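Local coordinates for protein dihydrodipicolinate synthase (Bacillus clausii KSM-K16, PDB 3E96) that probably acts as a 4-hydroxy-tetrahydrodipicolinate synthase, a TIM-barrel lyase of the DapA family that would work through a Schiff-base intermediate, at residues T14-P19 / I47-P52; E37-I42 / E76-R81. One frame throughout, in Å; residues are numbered along the deposited sequence.

Contact 1. Residues T14-P19 / I47-P52; sequences TISGIP and IDVIVP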
ATOM      1  N   THR B  14      -7.812 -25.931  -2.324  1.00 15.80           N
ATOM      2  CA  THR B  14      -8.286 -26.060  -3.692  1.00 15.36           C
ATOM      3  C   THR B  14      -7.920 -24.745  -4.380  1.00 15.18           C
ATOM      4  O   THR B  14      -7.045 -24.026  -3.904  1.00 14.85           O
ATOM      5  CB  THR B  14      -9.826 -26.257  -3.703  1.00 15.46           C
ATOM      6  OG1 THR B  14     -10.288 -26.443  -5.044  1.00 15.08           O
ATOM      7  CG2 THR B  14     -10.522 -25.043  -3.084  1.00 16.16           C
ATOM      8  N   ILE B  15      -8.574 -24.434  -5.490  1.00 15.30           N
ATOM      9  CA  ILE B  15      -8.305 -23.186  -6.199  1.00 15.15           C
ATOM     10  C   ILE B  15      -9.151 -22.058  -5.608  1.00 15.10           C
ATOM     11  O   ILE B  15     -10.366 -22.201  -5.462  1.00 15.76           O
ATOM     12  CB  ILE B  15      -8.681 -23.284  -7.702  1.00 15.55           C
ATOM     13  CG1 ILE B  15      -7.803 -24.313  -8.413  1.00 16.08           C
ATOM     14  CG2 ILE B  15      -8.541 -21.913  -8.364  1.00 15.47           C
ATOM     15  CD1 ILE B  15      -8.333 -24.697  -9.790  1.00 17.14           C
ATOM     16  N   SER B  16      -8.511 -20.949  -5.255  1.00 13.95           N
ATOM     17  CA  SER B  16      -9.232 -19.786  -4.752  1.00 14.53           C
ATOM     18  C   SER B  16      -9.251 -18.811  -5.921  1.00 14.97           C
ATOM     19  O   SER B  16      -8.226 -18.210  -6.249  1.00 14.38           O
ATOM     20  CB  SER B  16      -8.509 -19.151  -3.559  1.00 17.47           C
ATOM     21  OG  SER B  16      -8.740 -19.889  -2.372  1.00 19.95           O
ATOM     22  N   GLY B  17     -10.409 -18.687  -6.567  1.00 14.97           N
ATOM     23  CA  GLY B  17     -10.530 -17.786  -7.700  1.00 14.71           C
ATOM     24  C   GLY B  17     -10.718 -16.354  -7.244  1.00 15.32           C
ATOM     25  O   GLY B  17     -11.561 -16.081  -6.387  1.00 13.54           O
ATOM     26  N   ILE B  18      -9.930 -15.440  -7.811  1.00 13.03           N
ATOM     27  CA  ILE B  18     -10.014 -14.028  -7.447  1.00 12.81           C
ATOM     28  C   ILE B  18     -10.644 -13.318  -8.631  1.00 12.53           C
ATOM     29  O   ILE B  18     -10.001 -13.124  -9.660  1.00 12.33           O
ATOM     30  CB  ILE B  18      -8.620 -13.408  -7.203  1.00 14.12           C
ATOM     31  CG1 ILE B  18      -7.707 -14.405  -6.477  1.00 16.65           C
ATOM     32  CG2 ILE B  18      -8.772 -12.120  -6.396  1.00 14.58           C
ATOM     33  CD1 ILE B  18      -8.230 -14.893  -5.150  1.00 17.85           C
ATOM     34  N   PRO B  19     -11.903 -12.892  -8.488  1.00 12.21           N
ATOM     35  CA  PRO B  19     -12.611 -12.212  -9.571  1.00 11.44           C
ATOM     36  C   PRO B  19     -12.186 -10.777  -9.802  1.00 12.19           C
ATOM     37  O   PRO B  19     -11.792 -10.075  -8.872  1.00 12.51           O
ATOM     38  CB  PRO B  19     -14.062 -12.288  -9.119  1.00 12.03           C
ATOM     39  CG  PRO B  19     -13.922 -12.046  -7.629  1.00 11.41           C
ATOM     40  CD  PRO B  19     -12.715 -12.907  -7.255  1.00 11.53           C
ATOM     41  N   ILE B  47     -14.681 -24.000  -9.931  1.00 20.19           N
ATOM     42  CA  ILE B  47     -14.037 -23.272  -8.838  1.00 18.89           C
ATOM     43  C   ILE B  47     -15.003 -23.203  -7.655  1.00 19.04           C
ATOM     44  O   ILE B  47     -16.132 -22.721  -7.792  1.00 19.10           O
ATOM     45  CB  ILE B  47     -13.630 -21.848  -9.276  1.00 18.29           C
ATOM     46  CG1 ILE B  47     -12.869 -21.913 -10.605  1.00 16.44           C
ATOM     47  CG2 ILE B  47     -12.750 -21.208  -8.210  1.00 16.74           C
ATOM     48  CD1 ILE B  47     -11.655 -22.824 -10.595  1.00 16.90           C
ATOM     49  N   ASP B  48     -14.549 -23.681  -6.499  1.00 18.13           N
ATOM     50  CA  ASP B  48     -15.389 -23.730  -5.306  1.00 19.27           C
ATOM     51  C   ASP B  48     -15.091 -22.701  -4.221  1.00 18.39           C
ATOM     52  O   ASP B  48     -15.706 -22.728  -3.153  1.00 18.15           O
ATOM     53  CB  ASP B  48     -15.342 -25.140  -4.706  1.00 21.46           C
ATOM     54  CG  ASP B  48     -15.586 -26.223  -5.750  1.00 24.31           C
ATOM     55  OD1 ASP B  48     -16.478 -26.039  -6.605  1.00 23.73           O
ATOM     56  OD2 ASP B  48     -14.890 -27.259  -5.712  1.00 26.56           O
ATOM     57  N   VAL B  49     -14.139 -21.812  -4.484  1.00 15.82           N
ATOM     58  CA  VAL B  49     -13.792 -20.751  -3.545  1.00 15.21           C
ATOM     59  C   VAL B  49     -13.605 -19.485  -4.371  1.00 13.99           C
ATOM     60  O   VAL B  49     -12.839 -19.475  -5.336  1.00 14.68           O
ATOM     61  CB  VAL B  49     -12.476 -21.046  -2.784  1.00 15.15           C
ATOM     62  CG1 VAL B  49     -12.144 -19.878  -1.858  1.00 16.52           C
ATOM     63  CG2 VAL B  49     -12.608 -22.332  -1.977  1.00 16.06           C
ATOM     64  N   ILE B  50     -14.323 -18.427  -4.012  1.00 14.67           N
ATOM     65  CA  ILE B  50     -14.204 -17.169  -4.734  1.00 14.48           C
ATOM     66  C   ILE B  50     -13.844 -16.095  -3.714  1.00 15.17           C
ATOM     67  O   ILE B  50     -14.354 -16.093  -2.589  1.00 15.15           O
ATOM     68  CB  ILE B  50     -15.509 -16.830  -5.494  1.00 15.15           C
ATOM     69  CG1 ILE B  50     -15.260 -15.640  -6.427  1.00 15.98           C
ATOM     70  CG2 ILE B  50     -16.648 -16.567  -4.512  1.00 15.91           C
ATOM     71  CD1 ILE B  50     -16.383 -15.379  -7.417  1.00 15.34           C
ATOM     72  N   VAL B  51     -12.957 -15.190  -4.110  1.00 13.68           N
ATOM     73  CA  VAL B  51     -12.470 -14.166  -3.201  1.00 13.02           C
ATOM     74  C   VAL B  51     -12.711 -12.719  -3.624  1.00 13.48           C
ATOM     75  O   VAL B  51     -11.829 -12.073  -4.187  1.00 13.39           O
ATOM     76  CB  VAL B  51     -10.950 -14.360  -2.968  1.00 14.48           C
ATOM     77  CG1 VAL B  51     -10.459 -13.460  -1.846  1.00 13.45           C
ATOM     78  CG2 VAL B  51     -10.661 -15.820  -2.650  1.00 15.00           C
ATOM     79  N   PRO B  52     -13.914 -12.191  -3.358  1.00 13.10           N
ATOM     80  CA  PRO B  52     -14.182 -10.801  -3.736  1.00 12.80           C
ATOM     81  C   PRO B  52     -13.256  -9.897  -2.921  1.00 13.33           C
ATOM     82  O   PRO B  52     -12.807 -10.274  -1.836  1.00 12.85           O
ATOM     83  CB  PRO B  52     -15.654 -10.615  -3.368  1.00 12.05           C
ATOM     84  CG  PRO B  52     -15.851 -11.594  -2.227  1.00 13.04           C
ATOM     85  CD  PRO B  52     -15.091 -12.808  -2.723  1.00 12.41           C
TER
HETATM   86  O   HOH W   1     -11.846 -24.377  -6.297  1.00 18.16           O
HETATM   87  O   HOH W   2     -12.927 -27.866  -4.045  1.00 41.95           O
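G17 is gripped from both ends by the neighbouring strand: its N donates to V49 O at 2.8 Å (N-H...O 154°), and its O accepts from V51 N at 2.8 Å. Donor and acceptor of one residue thus bracket I50, the pattern of a parallel beta pair, and I50 CA adds a CH...O contact to G17 O. I47 CG2 packs 3.8 Å from G17 N. V49 CG1, anti to the backbone N (chi1 178°), lies 3.4 Å from S16 OG, while its CG2 meets T14 CG2. I18 and V51 run side by side, and I18 CD1 comes 3.5 Å from V51 CB. The side chains of P19 and I50 cross at about a right angle, with P19 CD 3.8 Å from I50 CG1 and 3.3 Å from V51 O. An alanine in place of P19 lacks CG and CD, which would probably open a gap beside I50 CG1. One water ties T14 OG1, I15 O and D48 N together. I18 lies near T56 and V51 near K167, the predicted pyruvate-binding and Schiff-base residues. The pair forms the first two barrel strands; 210-213 bonds to the far edge of 15-17, helix 220-231 packs on T14 and I15, and helices 32-43 and 64-78 cover P19 and I50.

Contact 2. Residues E37-I42 / E76-R81; sequences ETVDRI and EYVHGR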
ATOM      1  N   GLU B  37     -21.525 -11.990 -14.462  1.00 17.00           N
ATOM      2  CA  GLU B  37     -21.045 -12.864 -15.529  1.00 18.83           C
ATOM      3  C   GLU B  37     -19.711 -13.494 -15.144  1.00 18.63           C
ATOM      4  O   GLU B  37     -19.452 -14.661 -15.443  1.00 18.42           O
ATOM      5  CB  GLU B  37     -20.863 -12.073 -16.826  1.00 21.37           C
ATOM      6  CG  GLU B  37     -22.155 -11.733 -17.544  1.00 27.49           C
ATOM      7  CD  GLU B  37     -21.939 -10.763 -18.689  1.00 30.90           C
ATOM      8  OE1 GLU B  37     -20.898 -10.868 -19.372  1.00 31.32           O
ATOM      9  OE2 GLU B  37     -22.817  -9.899 -18.913  1.00 34.31           O
ATOM     10  N   THR B  38     -18.868 -12.706 -14.489  1.00 17.11           N
ATOM     11  CA  THR B  38     -17.553 -13.166 -14.057  1.00 17.07           C
ATOM     12  C   THR B  38     -17.700 -14.203 -12.948  1.00 16.91           C
ATOM     13  O   THR B  38     -17.067 -15.260 -12.978  1.00 16.08           O
ATOM     14  CB  THR B  38     -16.709 -11.987 -13.543  1.00 18.33           C
ATOM     15  OG1 THR B  38     -16.576 -11.014 -14.585  1.00 19.58           O
ATOM     16  CG2 THR B  38     -15.327 -12.460 -13.122  1.00 18.29           C
ATOM     17  N   VAL B  39     -18.539 -13.894 -11.969  1.00 16.77           N
ATOM     18  CA  VAL B  39     -18.785 -14.814 -10.868  1.00 18.04           C
ATOM     19  C   VAL B  39     -19.304 -16.141 -11.420  1.00 18.60           C
ATOM     20  O   VAL B  39     -18.843 -17.209 -11.016  1.00 17.90           O
ATOM     21  CB  VAL B  39     -19.818 -14.236  -9.884  1.00 18.57           C
ATOM     22  CG1 VAL B  39     -20.248 -15.310  -8.887  1.00 19.24           C
ATOM     23  CG2 VAL B  39     -19.222 -13.041  -9.153  1.00 19.80           C
ATOM     24  N   ASP B  40     -20.263 -16.071 -12.344  1.00 19.41           N
ATOM     25  CA  ASP B  40     -20.825 -17.285 -12.940  1.00 20.74           C
ATOM     26  C   ASP B  40     -19.766 -18.095 -13.682  1.00 19.83           C
ATOM     27  O   ASP B  40     -19.678 -19.307 -13.511  1.00 20.05           O
ATOM     28  CB  ASP B  40     -21.966 -16.955 -13.916  1.00 22.59           C
ATOM     29  CG  ASP B  40     -23.216 -16.449 -13.216  1.00 24.79           C
ATOM     30  OD1 ASP B  40     -23.407 -16.760 -12.020  1.00 23.81           O
ATOM     31  OD2 ASP B  40     -24.020 -15.752 -13.876  1.00 26.72           O
ATOM     32  N   ARG B  41     -18.962 -17.432 -14.507  1.00 19.89           N
ATOM     33  CA  ARG B  41     -17.927 -18.138 -15.256  1.00 19.38           C
ATOM     34  C   ARG B  41     -16.992 -18.884 -14.313  1.00 19.33           C
ATOM     35  O   ARG B  41     -16.568 -20.007 -14.591  1.00 18.83           O
ATOM     36  CB  ARG B  41     -17.114 -17.163 -16.109  1.00 19.81           C
ATOM     37  CG  ARG B  41     -16.055 -17.851 -16.963  1.00 21.21           C
ATOM     38  CD  ARG B  41     -15.319 -16.870 -17.858  1.00 20.26           C
ATOM     39  NE  ARG B  41     -16.229 -16.181 -18.765  1.00 23.54           N
ATOM     40  CZ  ARG B  41     -16.597 -14.912 -18.635  1.00 24.61           C
ATOM     41  NH1 ARG B  41     -16.128 -14.178 -17.635  1.00 25.40           N
ATOM     42  NH2 ARG B  41     -17.444 -14.377 -19.506  1.00 26.78           N
ATOM     43  N   ILE B  42     -16.676 -18.254 -13.189  1.00 18.71           N
ATOM     44  CA  ILE B  42     -15.785 -18.861 -12.213  1.00 18.56           C
ATOM     45  C   ILE B  42     -16.404 -20.055 -11.485  1.00 19.89           C
ATOM     46  O   ILE B  42     -15.900 -21.176 -11.581  1.00 19.40           O
ATOM     47  CB  ILE B  42     -15.326 -17.810 -11.166  1.00 17.92           C
ATOM     48  CG1 ILE B  42     -14.419 -16.780 -11.848  1.00 15.78           C
ATOM     49  CG2 ILE B  42     -14.616 -18.496  -9.997  1.00 16.61           C
ATOM     50  CD1 ILE B  42     -14.013 -15.613 -10.961  1.00 16.46           C
ATOM     51  N   GLU B  76     -24.818 -12.891  -3.206  1.00 22.51           N
ATOM     52  CA  GLU B  76     -26.061 -13.017  -3.957  1.00 23.77           C
ATOM     53  C   GLU B  76     -25.881 -13.806  -5.249  1.00 23.17           C
ATOM     54  O   GLU B  76     -26.636 -14.742  -5.521  1.00 22.61           O
ATOM     55  CB  GLU B  76     -26.636 -11.638  -4.305  1.00 26.66           C
ATOM     56  CG  GLU B  76     -28.012 -11.707  -4.980  1.00 30.52           C
ATOM     57  CD  GLU B  76     -28.403 -10.417  -5.682  1.00 33.88           C
ATOM     58  OE1 GLU B  76     -28.164  -9.333  -5.116  1.00 33.94           O
ATOM     59  OE2 GLU B  76     -28.963 -10.487  -6.801  1.00 36.26           O
ATOM     60  N   TYR B  77     -24.886 -13.429  -6.046  1.00 21.51           N
ATOM     61  CA  TYR B  77     -24.657 -14.097  -7.320  1.00 22.18           C
ATOM     62  C   TYR B  77     -24.154 -15.529  -7.208  1.00 23.18           C
ATOM     63  O   TYR B  77     -24.405 -16.343  -8.097  1.00 22.71           O
ATOM     64  CB  TYR B  77     -23.699 -13.281  -8.191  1.00 22.07           C
ATOM     65  CG  TYR B  77     -24.202 -11.892  -8.531  1.00 22.43           C
ATOM     66  CD1 TYR B  77     -25.558 -11.654  -8.776  1.00 23.80           C
ATOM     67  CD2 TYR B  77     -23.322 -10.817  -8.620  1.00 21.52           C
ATOM     68  CE1 TYR B  77     -26.021 -10.375  -9.097  1.00 23.39           C
ATOM     69  CE2 TYR B  77     -23.771  -9.540  -8.942  1.00 22.23           C
ATOM     70  CZ  TYR B  77     -25.119  -9.323  -9.176  1.00 22.70           C
ATOM     71  OH  TYR B  77     -25.559  -8.052  -9.472  1.00 20.35           O
ATOM     72  N   VAL B  78     -23.445 -15.833  -6.125  1.00 24.48           N
ATOM     73  CA  VAL B  78     -22.917 -17.177  -5.903  1.00 26.22           C
ATOM     74  C   VAL B  78     -24.002 -18.090  -5.336  1.00 28.79           C
ATOM     75  O   VAL B  78     -24.106 -19.257  -5.710  1.00 29.26           O
ATOM     76  CB  VAL B  78     -21.726 -17.156  -4.912  1.00 25.65           C
ATOM     77  CG1 VAL B  78     -21.349 -18.576  -4.513  1.00 24.57           C
ATOM     78  CG2 VAL B  78     -20.527 -16.458  -5.552  1.00 22.63           C
ATOM     79  N   HIS B  79     -24.806 -17.533  -4.438  1.00 31.11           N
ATOM     80  CA  HIS B  79     -25.887 -18.248  -3.768  1.00 33.24           C
ATOM     81  C   HIS B  79     -25.597 -19.713  -3.445  1.00 33.49           C
ATOM     82  O   HIS B  79     -26.257 -20.620  -3.954  1.00 34.68           O
ATOM     83  CB  HIS B  79     -27.197 -18.122  -4.564  1.00 34.04           C
ATOM     84  CG  HIS B  79     -27.108 -18.588  -5.984  1.00 34.91           C
ATOM     85  ND1 HIS B  79     -26.868 -19.901  -6.326  1.00 37.32           N
ATOM     86  CD2 HIS B  79     -27.256 -17.917  -7.150  1.00 36.07           C
ATOM     87  CE1 HIS B  79     -26.874 -20.019  -7.641  1.00 37.06           C
ATOM     88  NE2 HIS B  79     -27.106 -18.831  -8.166  1.00 37.38           N
ATOM     89  N   GLY B  80     -24.596 -19.931  -2.594  1.00 33.53           N
ATOM     90  CA  GLY B  80     -24.243 -21.276  -2.166  1.00 31.43           C
ATOM     91  C   GLY B  80     -23.385 -22.155  -3.060  1.00 30.21           C
ATOM     92  O   GLY B  80     -22.937 -23.211  -2.616  1.00 30.27           O
ATOM     93  N   ARG B  81     -23.149 -21.745  -4.302  1.00 28.76           N
ATOM     94  CA  ARG B  81     -22.343 -22.543  -5.223  1.00 26.78           C
ATOM     95  C   ARG B  81     -20.854 -22.623  -4.871  1.00 26.39           C
ATOM     96  O   ARG B  81     -20.129 -23.454  -5.416  1.00 24.81           O
ATOM     97  CB  ARG B  81     -22.492 -22.017  -6.651  1.00 28.05           C
ATOM     98  CG  ARG B  81     -23.876 -22.237  -7.260  1.00 28.88           C
ATOM     99  CD  ARG B  81     -23.934 -21.728  -8.694  1.00 29.16           C
ATOM    100  NE  ARG B  81     -23.689 -20.289  -8.774  1.00 29.87           N
ATOM    101  CZ  ARG B  81     -23.661 -19.598  -9.909  1.00 30.28           C
ATOM    102  NH1 ARG B  81     -23.862 -20.211 -11.065  1.00 30.94           N
ATOM    103  NH2 ARG B  81     -23.429 -18.291  -9.889  1.00 30.80           N
TER
HETATM  104  O   HOH W   3     -25.526 -15.470 -10.781  1.00 31.56           O
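D40 and R81 form the salt bridge that joins the two segments: R81 NH2 donates to D40 OD1 at 2.6 Å with a nearly linear N-H...O angle of 173°. D40 OD1 lies in the guanidinium plane, at its edge, but the carboxylate is turned 72° from that plane, and the pairing is single-pronged, through OD1 met nearly along its C-O axis, while OD2 pairs with K36 NZ. The arginine is steadied by its own segment. Its chain bends at chi3, bringing NE back to V78 O at 3.3 Å, while NH2 makes a weak bond to Y77 O. V78 O also accepts from R81 N, on the opposite face of its carbonyl plane, within the type I' turn that follows the helix. A water donates both to D40 OD1 and to Y77 O, a second bridge between the segments. The apolar part rests on V39: its CG1, anti to the backbone N (chi1 170°), meets V78 CG2 at 3.5 Å and Y77 CB at 4.1 Å. Just past helix 32-43, D44 pairs with R81 NH1, extending the charge network. The contact joins two neighbouring helices of the TIM barrel's outer layer, 32-43 and the C-terminal end of 64-78, and V39 and V78 both pack inward on I50 of strand 49-50.

How the contacts relate
From the N terminus the chain runs through strand 15-17 and helix 32-43 into strand 49-50, where contact 1 closes the first beta-alpha-beta unit by pairing its two strands. Contact 2 begins within that loop, on the helix, and closes only at the C-terminal end of helix 64-78 and the turn after it, so the two cross with alternating segments. One lies in the barrel wall, the other in the surrounding helical layer, their centres about 10 Å apart. They meet directly: I47 CG1 is 3.3 Å from I42 O, P19 CB packs on I42 CD1, and I50 sends CG2 to V78 and CD1 to V39 CG2. Together they tie the first two strands to the two helices that follow them.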